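Local atomic coordinates of computational designed protein based on evolution (Synthetic construct, PDB entry 6JCC), a protein that is of unknown function but is a computationally designed all-helical protein that probably adopts the caspase recruitment domain fold of the death-fold clan. Residues L29-P32 / L33-L37; A77-H81 / G82-L86. One frame throughout, in Å; residues are numbered along the deposited sequence.

Contact 1 (L29-P32 / L33-L37); sequences LEEP and LRRGL
Pro32 and Leu37 close the very short helix 30-34 with a Schellman motif, in what is probably a caspase-recruitment-type helical bundle. The amide of Leu37 reaches back to Pro32 O, N to O 2.9 Å, in a nearly straight bond of 165°. Gly36 N bonds to Leu33 O inside it. Gly36 is the C-prime residue, and its positive phi turns the chain away from the helix axis. The turn brings Leu37 CD2 against Pro32 CB at 3.6 Å, the apolar contact that usually goes with this motif. CG of Leu37 is anti to the backbone N (chi1 -176°), which directs its branch to the proline ring. Both residues also pack on Leu66. At the start of the helix, Leu29 CB touches Leu33 CD1 at 4.0 Å, and both leucines rest on Leu43.

The outer face is charged. Glu30 and Arg34 run side by side in the same direction. Arg34 NH2 meets Glu30 OE2 at 3.0 Å, from above the carboxylate plane and with a bent angle of 137°. Glu31 is bent at chi2, and its OE2 lies 3.0 Å from Arg35 CD. OE2 is also at the edge of the Arg35 guanidinium, in a long salt bridge of 3.9 Å to NH2. The stronger partner of Arg35 is Glu70, through NE. Glu31 OE1 stands 4.1 Å from Arg34 NH1, a matter of charge alone. With an alanine at Glu31, Arg35 would probably lose its acidic partner beside Glu70 and turn more freely, and Arg34 a nearby opposite charge. Backbone bonds and the Pro32-Leu37 contact thus define the helix end, and the paired charges probably add electrostatic hold, most directly at Glu30-Arg34.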
# COMPACT_ATOMS: atom_id res chain seq x y z
N LEU A 29 2.23 -2.49 -6.66
CA LEU A 29 0.92 -3.14 -6.76
C LEU A 29 0.76 -4.06 -7.98
O LEU A 29 -0.35 -4.47 -8.30
CB LEU A 29 -0.18 -2.07 -6.78
CG LEU A 29 -0.36 -1.27 -5.49
CD1 LEU A 29 -1.17 -0.01 -5.75
CD2 LEU A 29 -1.02 -2.11 -4.41
N GLU A 30 1.87 -4.42 -8.63
CA GLU A 30 1.86 -5.30 -9.81
C GLU A 30 0.97 -6.51 -9.66
O GLU A 30 0.05 -6.71 -10.44
CB GLU A 30 3.27 -5.80 -10.13
CG GLU A 30 4.00 -5.01 -11.19
CD GLU A 30 5.16 -5.80 -11.74
OE1 GLU A 30 6.10 -6.08 -10.98
OE2 GLU A 30 5.11 -6.16 -12.93
N GLU A 31 1.26 -7.33 -8.65
CA GLU A 31 0.55 -8.59 -8.49
C GLU A 31 -0.93 -8.40 -8.17
O GLU A 31 -1.76 -9.03 -8.80
CB GLU A 31 1.24 -9.50 -7.46
CG GLU A 31 0.65 -10.90 -7.40
CD GLU A 31 0.79 -11.66 -8.71
OE1 GLU A 31 1.83 -11.51 -9.38
OE2 GLU A 31 -0.14 -12.41 -9.07
N PRO A 32 -1.26 -7.53 -7.20
CA PRO A 32 -2.69 -7.28 -6.97
C PRO A 32 -3.43 -6.71 -8.19
O PRO A 32 -4.58 -7.04 -8.39
CB PRO A 32 -2.71 -6.28 -5.80
CG PRO A 32 -1.35 -6.27 -5.23
CD PRO A 32 -0.41 -6.99 -6.12
N LEU A 33 -2.75 -5.89 -8.99
CA LEU A 33 -3.35 -5.38 -10.23
C LEU A 33 -3.64 -6.50 -11.24
O LEU A 33 -4.69 -6.50 -11.86
CB LEU A 33 -2.47 -4.30 -10.87
CG LEU A 33 -2.49 -2.93 -10.19
CD1 LEU A 33 -1.29 -2.08 -10.60
CD2 LEU A 33 -3.78 -2.18 -10.48
N ARG A 34 -2.72 -7.44 -11.37
CA ARG A 34 -2.94 -8.62 -12.23
C ARG A 34 -4.08 -9.50 -11.75
O ARG A 34 -4.66 -10.22 -12.54
CB ARG A 34 -1.71 -9.51 -12.28
CG ARG A 34 -0.55 -8.90 -12.99
CD ARG A 34 0.58 -9.90 -13.10
NE ARG A 34 1.83 -9.18 -13.26
CZ ARG A 34 3.03 -9.74 -13.30
NH1 ARG A 34 3.17 -11.05 -13.20
NH2 ARG A 34 4.09 -8.96 -13.46
N ARG A 35 -4.33 -9.46 -10.44
CA ARG A 35 -5.39 -10.25 -9.81
C ARG A 35 -6.68 -9.45 -9.56
O ARG A 35 -7.54 -9.87 -8.79
CB ARG A 35 -4.83 -10.87 -8.53
CG ARG A 35 -3.74 -11.89 -8.84
CD ARG A 35 -2.78 -12.14 -7.70
NE ARG A 35 -3.43 -12.71 -6.53
CZ ARG A 35 -2.93 -13.67 -5.74
NH1 ARG A 35 -3.65 -14.08 -4.71
NH2 ARG A 35 -1.73 -14.24 -5.97
N GLY A 36 -6.82 -8.30 -10.24
CA GLY A 36 -8.06 -7.54 -10.24
C GLY A 36 -8.44 -6.83 -8.95
O GLY A 36 -9.62 -6.64 -8.69
N LEU A 37 -7.45 -6.42 -8.15
CA LEU A 37 -7.72 -5.70 -6.90
C LEU A 37 -8.54 -4.43 -7.18
O LEU A 37 -9.52 -4.14 -6.50
CB LEU A 37 -6.42 -5.32 -6.19
CG LEU A 37 -6.54 -4.64 -4.82
CD1 LEU A 37 -7.07 -5.61 -3.78
CD2 LEU A 37 -5.19 -4.07 -4.37

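Contact 2 (A77-H81 / G82-L86); sequences ALRAH and GYQAL
Arg79 and Gln84 meet across the turn between helices 68-80 and 84-93. The arginine chain is extended from CG to NE, and the glutamine folds back at chi2 (-72°) to lie across it at about a right angle. Arg79 NH1 donates to Gln84 OE1 at 2.9 Å, reaching it from above the amide carbonyl plane. Gln84 NE2 lies 3.6 Å from Arg79 CB, so the amide also covers the start of the arginine chain. Arg79 NH2 makes a salt bridge with Asp88, one turn further along helix 84-93.

Helix 68-80 ends in a Schellman motif at Gly82, which has positive phi. Tyr83 N bonds to Leu78 O, and Gly82 N to Arg79 O. A side chain at Gly82 would be jammed against His81 O.

Tyr83 is the N-cap of helix 84-93. With CG anti to the carbonyl carbon (chi1 -61°), its ring is set back toward the turn, and CE2 comes within 3.6 Å of His81 O. Leu78 CD2 approaches Tyr83 CB at 4.3 Å. The His81 ring turns back to the last turn of helix 68-80: ND1 donates to Ala77 O at 2.7 Å, with an angle of 165°. The amide of His81 bonds to the same oxygen from the opposite face.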
# COMPACT_ATOMS: atom_id res chain seq x y z
N ALA A 77 8.06 -6.34 -3.49
CA ALA A 77 8.23 -5.32 -4.52
C ALA A 77 8.90 -4.05 -3.99
O ALA A 77 9.74 -3.47 -4.68
CB ALA A 77 6.89 -4.98 -5.15
N LEU A 78 8.52 -3.63 -2.79
CA LEU A 78 9.21 -2.51 -2.12
C LEU A 78 10.70 -2.78 -1.97
O LEU A 78 11.52 -1.91 -2.27
CB LEU A 78 8.60 -2.21 -0.75
CG LEU A 78 7.35 -1.33 -0.76
CD1 LEU A 78 6.61 -1.46 0.56
CD2 LEU A 78 7.71 0.13 -1.03
N ARG A 79 11.04 -3.99 -1.53
CA ARG A 79 12.44 -4.39 -1.38
C ARG A 79 13.15 -4.43 -2.73
O ARG A 79 14.27 -3.93 -2.86
CB ARG A 79 12.55 -5.76 -0.72
CG ARG A 79 12.07 -5.78 0.72
CD ARG A 79 12.35 -7.12 1.37
NE ARG A 79 11.49 -7.33 2.54
CZ ARG A 79 11.64 -6.72 3.72
NH1 ARG A 79 12.62 -5.84 3.94
NH2 ARG A 79 10.79 -7.00 4.71
N ALA A 80 12.48 -4.99 -3.74
CA ALA A 80 13.04 -5.07 -5.09
C ALA A 80 13.32 -3.70 -5.74
O ALA A 80 14.22 -3.59 -6.57
CB ALA A 80 12.14 -5.90 -5.98
N HIS A 81 12.56 -2.68 -5.35
CA HIS A 81 12.76 -1.30 -5.84
C HIS A 81 13.74 -0.47 -5.00
O HIS A 81 14.04 0.67 -5.36
CB HIS A 81 11.42 -0.57 -5.94
CG HIS A 81 10.58 -1.02 -7.09
ND1 HIS A 81 9.80 -2.15 -7.05
CD2 HIS A 81 10.41 -0.49 -8.32
CE1 HIS A 81 9.18 -2.30 -8.20
NE2 HIS A 81 9.53 -1.31 -9.00
N GLY A 82 14.23 -1.04 -3.90
CA GLY A 82 15.27 -0.43 -3.07
C GLY A 82 14.80 0.21 -1.77
O GLY A 82 15.45 1.12 -1.28
N TYR A 83 13.69 -0.27 -1.20
CA TYR A 83 13.11 0.33 0.02
C TYR A 83 12.90 -0.72 1.11
O TYR A 83 11.78 -1.12 1.41
CB TYR A 83 11.80 1.05 -0.32
CG TYR A 83 12.02 2.18 -1.30
CD1 TYR A 83 12.46 3.43 -0.87
CD2 TYR A 83 11.82 1.98 -2.67
CE1 TYR A 83 12.68 4.46 -1.77
CE2 TYR A 83 12.04 3.01 -3.58
CZ TYR A 83 12.48 4.24 -3.13
OH TYR A 83 12.70 5.26 -4.01
N GLN A 84 14.01 -1.13 1.73
CA GLN A 84 13.99 -2.15 2.78
C GLN A 84 13.26 -1.67 4.03
O GLN A 84 12.42 -2.39 4.57
CB GLN A 84 15.42 -2.57 3.16
CG GLN A 84 16.18 -3.31 2.07
CD GLN A 84 15.69 -4.73 1.84
OE1 GLN A 84 15.20 -5.40 2.75
NE2 GLN A 84 15.83 -5.22 0.61
N ALA A 85 13.58 -0.46 4.49
CA ALA A 85 12.98 0.11 5.70
C ALA A 85 11.47 0.30 5.57
O ALA A 85 10.72 -0.05 6.48
CB ALA A 85 13.65 1.43 6.06
N LEU A 86 11.02 0.83 4.43
CA LEU A 86 9.58 0.97 4.18
C LEU A 86 8.87 -0.39 4.08
O LEU A 86 7.74 -0.52 4.54
CB LEU A 86 9.30 1.80 2.93
CG LEU A 86 9.72 3.27 3.01
CD1 LEU A 86 9.48 3.95 1.67
CD2 LEU A 86 9.00 4.01 4.12

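Along the chain, contact 1 comes first. Residues 29-37 form the short helix 30-34 and the turn that leads toward helix 40-47. Contact 2 follows after helices 40-47 and 52-63 and most of helix 68-80. Residues 77-86 close the tight turn from helix 68-80 into helix 84-93. The two are in series and neither nest nor cross. The centres of contact 1 and contact 2 are about 18 Å apart. The nearest atoms of contact 1 and contact 2 are about 5 Å apart and do not touch. Helix 68-80 relates them: Leu74 packs on Leu29 of contact 1, and the end of the same helix enters contact 2. Contact 1 also faces helix 52-63, whereas contact 2 packs on helix 6-22.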